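Local structure of extracellular solute-binding protein, family 3 (Methylophaga aminisulfidivorans MP, 5SV6) at residues V110-P115 and Q250-I255; T119-Y124 and E267-L272; F154-G159 and N177-L182; E163-E168 and A239-G244. The protein is of unknown function but has a periplasmic binding protein-like architecture and probably plays a part connected with methanol dehydrogenase. All blocks are in the same frame, centred on the assembly; numbering follows the deposited sequence.

Contact 1 (V110-P115 and Q250-I255); sequences VDKGDP and QFEQSI
With CG of Gln253 anti to the carbonyl carbon (chi1 -59°), a bend at chi2 (-65°) brings its amide alongside the carboxylate of Asp111, both groups pointing the same way from a non-hydrogen-bonded antiparallel pair. Gln253 NE2 donates to Asp111 OD1 at 2.9 Å with an N-H...O angle of 164°. The oxygen lies in the amide plane and is met on its anti side, while the two flat groups stand almost perpendicular. Water 1 closes the ring by donating to Asp111 OD1 and, at 2.7 Å, to Gln253 OE1; OD1 thus receives two donors and the amide is held by both ends. Asp111 OD2 lies obliquely to the Phe251 ring, 3.6 Å from its CD1.

The backbones are tied by the Val110-Ser254 hydrogen-bonded pair, with Val110 N to Ser254 O at 3.0 Å and Ser254 N to Val110 O at 2.8 Å. Lys112 N extends the ladder to Glu252 O at 2.9 Å, approaching from above the carbonyl plane as segment 110-115 starts to turn away. The Lys112 side chain runs past Ser254, its CD 3.3 Å from Ser254 OG; both Lys112 NZ and Ser254 OG find their acceptor in Ser120 O.

Beyond this pairing a type II turn, Asp111 to Asp114, carries segment 110-115 off. Strand 247-257 pairs antiparallel with 106-111 on one flank and with 118-133 on the other, giving the strand order 82-87, 47-52, 106-111, 247-257, 118-133 characteristic of a lobe of the type 2 periplasmic binding fold.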
# COMPACT_ATOMS: atom_id res chain seq x y z
N VAL A 110 5.15 -4.12 -6.26
CA VAL A 110 6.15 -3.09 -6.00
C VAL A 110 5.84 -1.91 -6.92
O VAL A 110 5.06 -2.06 -7.87
CB VAL A 110 7.61 -3.58 -6.24
CG1 VAL A 110 7.95 -4.78 -5.35
CG2 VAL A 110 7.84 -3.89 -7.72
N ASP A 111 6.43 -0.75 -6.65
CA ASP A 111 6.27 0.38 -7.57
C ASP A 111 6.87 0.00 -8.93
O ASP A 111 7.93 -0.63 -8.99
CB ASP A 111 6.99 1.63 -7.07
CG ASP A 111 6.36 2.24 -5.83
OD1 ASP A 111 5.24 1.84 -5.45
OD2 ASP A 111 6.99 3.14 -5.24
N LYS A 112 6.20 0.38 -10.01
CA LYS A 112 6.76 0.21 -11.35
C LYS A 112 8.15 0.84 -11.41
O LYS A 112 8.36 1.92 -10.89
CB LYS A 112 5.86 0.87 -12.39
CG LYS A 112 6.43 0.85 -13.80
CD LYS A 112 6.71 -0.58 -14.27
CE LYS A 112 7.51 -0.58 -15.57
NZ LYS A 112 7.79 -1.96 -16.08
N GLY A 113 9.12 0.15 -12.00
CA GLY A 113 10.43 0.74 -12.19
C GLY A 113 11.36 0.71 -10.98
O GLY A 113 12.43 1.33 -11.03
N ASP A 114 10.93 0.05 -9.90
CA ASP A 114 11.79 -0.24 -8.75
C ASP A 114 13.14 -0.72 -9.30
O ASP A 114 13.20 -1.68 -10.06
CB ASP A 114 11.13 -1.35 -7.91
CG ASP A 114 11.89 -1.69 -6.62
OD1 ASP A 114 13.14 -1.76 -6.63
OD2 ASP A 114 11.22 -1.91 -5.59
N PRO A 115 14.24 -0.03 -8.93
CA PRO A 115 15.57 -0.26 -9.51
C PRO A 115 16.17 -1.62 -9.16
O PRO A 115 17.10 -2.07 -9.83
CB PRO A 115 16.42 0.86 -8.89
CG PRO A 115 15.42 1.91 -8.47
CD PRO A 115 14.23 1.13 -8.01
N GLN A 250 0.65 9.28 -6.28
CA GLN A 250 0.02 8.20 -7.03
C GLN A 250 1.10 7.32 -7.66
O GLN A 250 2.05 7.84 -8.23
CB GLN A 250 -0.90 8.76 -8.12
CG GLN A 250 -2.12 9.50 -7.60
CD GLN A 250 -3.00 10.06 -8.71
OE1 GLN A 250 -2.89 9.65 -9.87
NE2 GLN A 250 -3.89 10.97 -8.35
N PHE A 251 0.94 6.00 -7.57
CA PHE A 251 2.00 5.08 -8.00
C PHE A 251 1.45 3.89 -8.79
O PHE A 251 0.49 3.24 -8.37
CB PHE A 251 2.77 4.56 -6.79
CG PHE A 251 3.51 5.64 -6.03
CD1 PHE A 251 4.86 5.88 -6.28
CD2 PHE A 251 2.85 6.43 -5.10
CE1 PHE A 251 5.53 6.89 -5.61
CE2 PHE A 251 3.52 7.44 -4.42
CZ PHE A 251 4.86 7.67 -4.67
N GLU A 252 2.09 3.60 -9.92
CA GLU A 252 1.78 2.39 -10.69
C GLU A 252 2.37 1.19 -9.96
O GLU A 252 3.50 1.25 -9.47
CB GLU A 252 2.33 2.48 -12.11
CG GLU A 252 1.61 3.50 -12.99
CD GLU A 252 2.23 3.61 -14.38
OE1 GLU A 252 3.39 3.18 -14.56
OE2 GLU A 252 1.54 4.11 -15.29
N GLN A 253 1.62 0.10 -9.90
CA GLN A 253 2.08 -1.11 -9.23
C GLN A 253 2.35 -2.26 -10.20
O GLN A 253 1.56 -2.49 -11.12
CB GLN A 253 1.07 -1.54 -8.16
CG GLN A 253 0.82 -0.46 -7.11
CD GLN A 253 2.06 -0.18 -6.28
OE1 GLN A 253 2.52 -1.04 -5.54
NE2 GLN A 253 2.62 1.02 -6.44
N SER A 254 3.44 -2.99 -9.98
CA SER A 254 3.84 -4.08 -10.87
C SER A 254 4.22 -5.34 -10.11
O SER A 254 4.53 -5.28 -8.92
CB SER A 254 5.06 -3.66 -11.70
OG SER A 254 4.79 -2.55 -12.53
N ILE A 255 4.22 -6.47 -10.80
CA ILE A 255 4.83 -7.70 -10.30
C ILE A 255 6.34 -7.52 -10.40
O ILE A 255 6.81 -6.90 -11.35
CB ILE A 255 4.45 -8.91 -11.18
CG1 ILE A 255 2.93 -9.06 -11.31
CG2 ILE A 255 5.09 -10.18 -10.66
CD1 ILE A 255 2.22 -9.35 -10.01
O HOH W 1 4.58 -0.58 -3.91

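Contact 2 (T119-Y124 and E267-L272)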
# COMPACT_ATOMS: atom_id res chain seq x y z
N THR A 119 10.41 -5.17 -13.39
CA THR A 119 9.00 -4.98 -13.06
C THR A 119 8.13 -5.22 -14.30
O THR A 119 8.49 -4.87 -15.42
CB THR A 119 8.70 -3.58 -12.49
OG1 THR A 119 9.34 -2.59 -13.30
CG2 THR A 119 9.22 -3.46 -11.06
N SER A 120 6.97 -5.81 -14.07
CA SER A 120 6.03 -6.11 -15.13
C SER A 120 5.39 -4.82 -15.62
O SER A 120 5.56 -3.76 -15.00
CB SER A 120 4.94 -7.03 -14.59
OG SER A 120 4.08 -6.29 -13.73
N ASP A 121 4.64 -4.90 -16.71
CA ASP A 121 3.68 -3.86 -17.04
C ASP A 121 2.84 -3.63 -15.78
O ASP A 121 2.46 -4.59 -15.09
CB ASP A 121 2.74 -4.29 -18.18
CG ASP A 121 3.48 -4.59 -19.47
OD1 ASP A 121 4.54 -3.99 -19.71
OD2 ASP A 121 3.01 -5.46 -20.25
N PRO A 122 2.57 -2.36 -15.45
CA PRO A 122 1.75 -2.07 -14.26
C PRO A 122 0.36 -2.71 -14.40
O PRO A 122 -0.21 -2.65 -15.49
CB PRO A 122 1.61 -0.54 -14.29
CG PRO A 122 2.70 -0.05 -15.18
CD PRO A 122 2.97 -1.14 -16.18
N TYR A 123 -0.15 -3.33 -13.34
CA TYR A 123 -1.49 -3.92 -13.44
C TYR A 123 -2.54 -3.08 -12.71
O TYR A 123 -3.74 -3.36 -12.82
CB TYR A 123 -1.51 -5.40 -13.02
CG TYR A 123 -1.10 -5.69 -11.59
CD1 TYR A 123 0.23 -5.91 -11.24
CD2 TYR A 123 -2.06 -5.80 -10.59
CE1 TYR A 123 0.60 -6.18 -9.92
CE2 TYR A 123 -1.71 -6.09 -9.29
CZ TYR A 123 -0.39 -6.27 -8.95
OH TYR A 123 -0.08 -6.55 -7.64
N TYR A 124 -2.09 -2.07 -11.97
CA TYR A 124 -2.98 -0.98 -11.54
C TYR A 124 -2.22 0.24 -11.08
O TYR A 124 -1.02 0.21 -10.90
CB TYR A 124 -3.98 -1.41 -10.45
CG TYR A 124 -3.41 -1.77 -9.08
CD1 TYR A 124 -3.68 -0.98 -7.96
CD2 TYR A 124 -2.64 -2.91 -8.90
CE1 TYR A 124 -3.17 -1.31 -6.71
CE2 TYR A 124 -2.14 -3.25 -7.65
CZ TYR A 124 -2.41 -2.45 -6.56
OH TYR A 124 -1.91 -2.81 -5.32
N GLU A 267 6.39 -14.06 -19.59
CA GLU A 267 5.20 -14.88 -19.33
C GLU A 267 4.23 -14.16 -18.39
O GLU A 267 3.01 -14.25 -18.54
CB GLU A 267 5.59 -16.23 -18.72
CG GLU A 267 6.26 -17.20 -19.70
CD GLU A 267 6.41 -18.60 -19.12
OE1 GLU A 267 5.60 -19.01 -18.26
OE2 GLU A 267 7.36 -19.30 -19.55
N ILE A 268 4.79 -13.45 -17.42
CA ILE A 268 3.99 -12.68 -16.50
C ILE A 268 3.23 -11.56 -17.21
O ILE A 268 2.03 -11.40 -17.01
CB ILE A 268 4.86 -12.13 -15.34
CG1 ILE A 268 5.26 -13.30 -14.43
CG2 ILE A 268 4.11 -11.06 -14.57
CD1 ILE A 268 6.31 -12.98 -13.38
N ASN A 269 3.91 -10.81 -18.06
CA ASN A 269 3.27 -9.74 -18.80
C ASN A 269 2.13 -10.26 -19.68
O ASN A 269 1.08 -9.64 -19.79
CB ASN A 269 4.29 -8.97 -19.63
CG ASN A 269 5.06 -7.95 -18.80
OD1 ASN A 269 4.59 -7.55 -17.73
ND2 ASN A 269 6.22 -7.53 -19.29
N THR A 270 2.36 -11.42 -20.29
CA THR A 270 1.35 -12.03 -21.13
C THR A 270 0.14 -12.41 -20.28
O THR A 270 -1.00 -12.15 -20.67
CB THR A 270 1.92 -13.27 -21.84
OG1 THR A 270 2.87 -12.83 -22.82
CG2 THR A 270 0.83 -14.09 -22.55
N ALA A 271 0.40 -12.99 -19.11
CA ALA A 271 -0.68 -13.45 -18.25
C ALA A 271 -1.47 -12.26 -17.70
O ALA A 271 -2.70 -12.31 -17.63
CB ALA A 271 -0.14 -14.31 -17.11
N LEU A 272 -0.76 -11.21 -17.30
CA LEU A 272 -1.40 -9.99 -16.76
C LEU A 272 -2.39 -9.40 -17.75
O LEU A 272 -3.50 -9.01 -17.38
CB LEU A 272 -0.35 -8.93 -16.42
CG LEU A 272 0.50 -9.22 -15.18
CD1 LEU A 272 1.55 -8.13 -14.96
CD2 LEU A 272 -0.42 -9.34 -13.99
O HOH W 2 7.97 -5.38 -18.02
O HOH W 3 0.81 -6.90 -19.19
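Helix 262-274 packs here against the opening part of the 118-133 strand, on the lobe that holds the parallel strands 47-52, 82-87 and 106-111, and Asn269 meets Asp121 at the junction. Asp121 N donates to Asn269 OD1 at 2.8 Å with an N-H...O angle of 152°, reaching the oxygen from a position tilted out of the carbonyl plane. The Asp121 carboxylate is laid over the same amide: the planes are only 3° apart and stacked, the two side chains cross at about a right angle, and Asp121 OD2 comes within 3.5 Å of Asn269 CG.

Two waters extend this join. Water 2 accepts from Asn269 ND2 at 3.0 Å and donates to Thr119 O; water 3 donates to Asp121 OD2 at 2.8 Å and to the helix carbonyl Asn269 O.

Deeper in, Leu272 supplies the apolar part. Its CD1 lies 3.4 Å from Ser120 OG, and its CD2 is 4.2 Å from Tyr123 CB. Ser120 OG stands between its own backbone N and carbonyl carbon (chi1 72°), from where it donates to Asp121 O at 2.7 Å; it is also hydrogen-bonded to Ile255 N. Tyr123 reaches further, its OH bonded to Met108 O, while Ile279 of the next helix packs on Leu272.

Because Asn269 OD1 takes a backbone N-H and its ND2 gives a hydrogen to water, the amide's flip state is well defined. The carboxylate above it is joined to the helix through solvent, which probably helps to moderate its charge.

Contact 3 (F154-G159 and N177-L182); sequences FAIVPG and NYTMSL
Pro158 CG touches two side chains of segment 177-182 at once: it is 3.7 Å from Thr179 CG2, the two groups meeting tip to tip, and 3.6 Å from Met180 CE. Met180 is selenomethionine, and bends at chi2 and chi3 bring its CE to the proline, the two side chains running past each other in opposite directions. Thr179 CG2 also approaches a carbonyl, Ile156 O, at 3.8 Å. At the other end Tyr178 offers the edge of its ring to the strand backbone, with CD2 3.8 Å from Phe154 O and CE2 4.1 Å from Ala155 N. No hydrogen bond joins the two segments directly.

In the fold, strand 154-156 lies parallel to strand 211-215, and helix 172-180 belongs to the helical connection between them, a beta-alpha-beta crossover in the second lobe of this binding-protein fold. Ala155 makes the backbone bonds to Ile211 and His213.

Outside this shell, polar partners set the side chains. Thr179 CG2 is anti to the backbone N, which faces it to Pro158 while OG1 bonds to Asn175 O, one turn earlier. Asn175 OD1 in turn bonds to Phe154 N, bringing the helix to the strand. Tyr178 OH is hydrogen-bonded to Glu203 of helix 197-206, and Tyr178 O accepts from both Ser181 N at 3.1 Å and Ser181 OG at 2.6 Å.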
# COMPACT_ATOMS: atom_id res chain seq x y z
N PHE A 154 -2.73 13.59 12.92
CA PHE A 154 -2.74 13.02 11.58
C PHE A 154 -2.27 11.57 11.61
O PHE A 154 -1.12 11.29 11.96
CB PHE A 154 -1.82 13.84 10.66
CG PHE A 154 -2.21 15.29 10.53
CD1 PHE A 154 -1.88 16.21 11.52
CD2 PHE A 154 -2.89 15.75 9.40
CE1 PHE A 154 -2.24 17.55 11.40
CE2 PHE A 154 -3.25 17.09 9.28
CZ PHE A 154 -2.91 17.99 10.28
N ALA A 155 -3.14 10.63 11.25
CA ALA A 155 -2.70 9.24 11.22
C ALA A 155 -1.98 8.96 9.89
O ALA A 155 -2.62 8.86 8.84
CB ALA A 155 -3.89 8.31 11.40
N ILE A 156 -0.65 8.87 9.94
CA ILE A 156 0.16 8.61 8.75
C ILE A 156 1.27 7.58 8.97
O ILE A 156 1.59 7.23 10.11
CB ILE A 156 0.82 9.90 8.19
CG1 ILE A 156 1.88 10.41 9.18
CG2 ILE A 156 -0.25 10.96 7.88
CD1 ILE A 156 2.89 11.33 8.54
N VAL A 157 1.84 7.11 7.87
CA VAL A 157 2.97 6.18 7.93
C VAL A 157 4.28 6.93 7.67
O VAL A 157 4.44 7.57 6.63
CB VAL A 157 2.80 5.04 6.90
CG1 VAL A 157 3.99 4.08 6.96
CG2 VAL A 157 1.50 4.30 7.13
N PRO A 158 5.22 6.84 8.61
CA PRO A 158 6.51 7.52 8.46
C PRO A 158 7.27 7.01 7.24
O PRO A 158 7.17 5.82 6.92
CB PRO A 158 7.26 7.16 9.74
CG PRO A 158 6.18 6.83 10.73
CD PRO A 158 5.10 6.17 9.92
N GLY A 159 7.99 7.89 6.55
CA GLY A 159 8.73 7.51 5.36
C GLY A 159 7.90 7.51 4.09
O GLY A 159 8.43 7.23 3.00
N ASN A 177 4.86 12.79 18.18
CA ASN A 177 4.54 11.91 19.30
C ASN A 177 3.30 11.04 19.03
O ASN A 177 3.30 9.85 19.32
CB ASN A 177 4.37 12.70 20.61
CG ASN A 177 5.65 13.39 21.04
OD1 ASN A 177 6.75 13.02 20.63
ND2 ASN A 177 5.51 14.41 21.88
N TYR A 178 2.26 11.64 18.46
CA TYR A 178 1.09 10.87 18.07
C TYR A 178 1.42 9.73 17.09
O TYR A 178 1.02 8.59 17.31
CB TYR A 178 0.02 11.78 17.46
CG TYR A 178 -1.20 11.01 17.02
CD1 TYR A 178 -1.92 10.25 17.93
CD2 TYR A 178 -1.62 11.03 15.70
CE1 TYR A 178 -3.03 9.53 17.54
CE2 TYR A 178 -2.75 10.31 15.30
CZ TYR A 178 -3.44 9.56 16.23
OH TYR A 178 -4.55 8.85 15.85
N THR A 179 2.17 10.04 16.04
CA THR A 179 2.56 9.05 15.02
C THR A 179 3.40 7.91 15.60
O THR A 179 3.21 6.73 15.26
CB THR A 179 3.38 9.74 13.90
OG1 THR A 179 2.57 10.74 13.26
CG2 THR A 179 3.82 8.72 12.85
N MSE A 180 4.32 8.26 16.50
CA MSE A 180 5.18 7.28 17.15
C MSE A 180 4.43 6.39 18.16
O MSE A 180 4.94 5.35 18.57
CB MSE A 180 6.33 7.97 17.86
CG MSE A 180 7.32 8.62 16.94
SE MSE A 180 8.07 7.36 15.62
CE MSE A 180 7.08 7.94 14.04
N SER A 181 3.24 6.82 18.58
CA SER A 181 2.42 6.02 19.49
C SER A 181 1.67 4.94 18.71
O SER A 181 1.09 4.02 19.31
CB SER A 181 1.42 6.90 20.25
OG SER A 181 0.29 7.26 19.44
N LEU A 182 1.68 5.05 17.38
CA LEU A 182 0.91 4.14 16.52
C LEU A 182 1.77 3.15 15.73
O LEU A 182 1.35 2.03 15.49
CB LEU A 182 0.05 4.93 15.52
CG LEU A 182 -1.05 5.83 16.08
CD1 LEU A 182 -1.63 6.71 14.98
CD2 LEU A 182 -2.14 5.01 16.74

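Contact 4 (E163-E168 and A239-G244); sequences EVMLRE and APTRDG
Glu168 and Arg242 meet through a carboxylate that the glutamate's torsions steer into the loop: chi1 of 172° sets CG opposite the backbone N, and a bend at chi2 (68°) then turns the acid end toward residues 241-242. Glu168 OE2 accepts from Arg242 N at 2.8 Å with an N-H...O angle of 159°, the donor standing above the carboxylate plane. The same oxygen lies 3.1 Å from Arg242 CG, a tight contact. The arginine chain is extended from CG to NE, with Arg242 NE 4.2 Å from Glu168 OE2. Glu168 OE1 rests 3.4 Å from Thr241 CB and accepts from water 4 at 2.8 Å.

Met165, a selenomethionine, is bent at both chi2 and chi3, which curls its end against the loop. Its SE packs 4.0 Å from Ala239 CB and 3.9 Å from Thr241 CG2, while its CE reaches Pro240 O. Thr241 serves two neighbours by its rotamer: CG2 faces the selenium, and OG1 is hydrogen-bonded to Glu245 O within the loop. Val247, on the strand that follows, touches both Met165 and Thr241.

Helix 161-168 is thus joined to the loop between strands 238-239 and 247-257 by an apolar patch and, at the helix's last residue, one charged group. Because OE2 lies well out of the guanidinium plane and no N-H of that group points at it, Arg242 probably adds only electrostatic attraction to the backbone bond.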
# COMPACT_ATOMS: atom_id res chain seq x y z
N GLU A 163 4.48 11.89 5.07
CA GLU A 163 5.43 12.54 5.97
C GLU A 163 6.02 13.79 5.32
O GLU A 163 6.08 14.84 5.92
CB GLU A 163 6.55 11.58 6.39
CG GLU A 163 7.46 12.22 7.43
CD GLU A 163 8.65 11.36 7.84
OE1 GLU A 163 8.65 10.14 7.60
OE2 GLU A 163 9.60 11.94 8.41
N VAL A 164 6.46 13.65 4.07
CA VAL A 164 7.01 14.78 3.32
C VAL A 164 6.03 15.95 3.33
O VAL A 164 6.41 17.08 3.58
CB VAL A 164 7.37 14.37 1.87
CG1 VAL A 164 8.04 15.53 1.14
CG2 VAL A 164 8.28 13.14 1.87
N MSE A 165 4.75 15.67 3.10
CA MSE A 165 3.75 16.73 3.03
C MSE A 165 3.36 17.31 4.39
O MSE A 165 2.99 18.48 4.49
CB MSE A 165 2.50 16.25 2.27
CG MSE A 165 2.77 15.88 0.82
SE MSE A 165 3.80 17.28 -0.11
CE MSE A 165 2.62 18.81 0.22
N LEU A 166 3.44 16.49 5.43
CA LEU A 166 3.15 16.99 6.78
C LEU A 166 4.22 18.00 7.19
O LEU A 166 3.92 19.02 7.83
CB LEU A 166 3.07 15.83 7.77
CG LEU A 166 1.93 15.88 8.79
CD1 LEU A 166 0.59 16.15 8.11
CD2 LEU A 166 1.87 14.60 9.63
N ARG A 167 5.46 17.72 6.83
CA ARG A 167 6.54 18.67 7.06
C ARG A 167 6.29 19.94 6.25
O ARG A 167 6.41 21.05 6.75
CB ARG A 167 7.88 18.07 6.68
CG ARG A 167 8.27 16.84 7.47
CD ARG A 167 9.65 16.39 7.07
NE ARG A 167 10.13 15.25 7.84
CZ ARG A 167 10.89 15.36 8.92
NH1 ARG A 167 11.25 16.56 9.35
NH2 ARG A 167 11.30 14.27 9.57
N GLU A 168 5.92 19.75 4.98
CA GLU A 168 5.63 20.87 4.10
C GLU A 168 4.62 21.85 4.70
O GLU A 168 4.82 23.06 4.61
CB GLU A 168 5.13 20.38 2.73
CG GLU A 168 4.62 21.50 1.81
CD GLU A 168 5.73 22.43 1.34
OE1 GLU A 168 6.92 22.06 1.46
OE2 GLU A 168 5.42 23.54 0.84
N ALA A 239 1.94 16.44 -5.62
CA ALA A 239 1.67 17.56 -4.71
C ALA A 239 2.80 18.57 -4.73
O ALA A 239 3.97 18.21 -4.55
CB ALA A 239 1.43 17.06 -3.29
N PRO A 240 2.46 19.85 -4.94
CA PRO A 240 3.45 20.94 -4.99
C PRO A 240 4.02 21.24 -3.61
O PRO A 240 3.35 21.04 -2.61
CB PRO A 240 2.63 22.15 -5.48
CG PRO A 240 1.23 21.82 -5.14
CD PRO A 240 1.11 20.32 -5.30
N THR A 241 5.27 21.69 -3.58
CA THR A 241 5.89 22.16 -2.34
C THR A 241 6.51 23.53 -2.58
O THR A 241 6.85 23.87 -3.72
CB THR A 241 6.95 21.17 -1.81
OG1 THR A 241 8.06 21.10 -2.72
CG2 THR A 241 6.35 19.78 -1.63
N ARG A 242 6.65 24.33 -1.53
CA ARG A 242 7.13 25.70 -1.71
C ARG A 242 8.59 25.76 -2.14
O ARG A 242 8.93 26.49 -3.06
CB ARG A 242 6.93 26.51 -0.43
CG ARG A 242 5.49 26.58 0.04
CD ARG A 242 5.31 27.58 1.18
NE ARG A 242 4.05 27.38 1.88
CZ ARG A 242 2.85 27.67 1.39
NH1 ARG A 242 1.76 27.45 2.11
NH2 ARG A 242 2.73 28.16 0.16
N ASP A 243 9.44 25.00 -1.46
CA ASP A 243 10.88 25.08 -1.67
C ASP A 243 11.43 23.85 -2.38
O ASP A 243 12.27 23.97 -3.27
CB ASP A 243 11.61 25.29 -0.34
CG ASP A 243 11.30 26.64 0.30
OD1 ASP A 243 11.00 27.61 -0.44
OD2 ASP A 243 11.35 26.74 1.55
N GLY A 244 10.95 22.67 -1.99
CA GLY A 244 11.40 21.42 -2.59
C GLY A 244 10.90 21.21 -4.02
O GLY A 244 10.76 22.17 -4.78
O HOH W 4 9.15 23.28 0.38

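Contacts 1 and 2 share one lobe and touch, their centres about 11 Å apart: Gln253 N lies 2.8 Å from Tyr124 O, a probable hydrogen bond, and Glu252 OE1 packs 3.4 Å from Pro122 CG. Contacts 3 and 4, with centres about 17 Å apart, meet in the other lobe, where Leu166 CD2 packs 3.6 Å from Ile156 CD1. The two groups do not touch; contacts 1 and 3 have centres about 24 Å apart and contacts 2 and 4 about 33 Å. Strands 118-133 and 247-257 run between the lobes, as expected of a two-lobed binding protein, and strand 247-257 follows directly on the loop of contact 4 before entering contact 1.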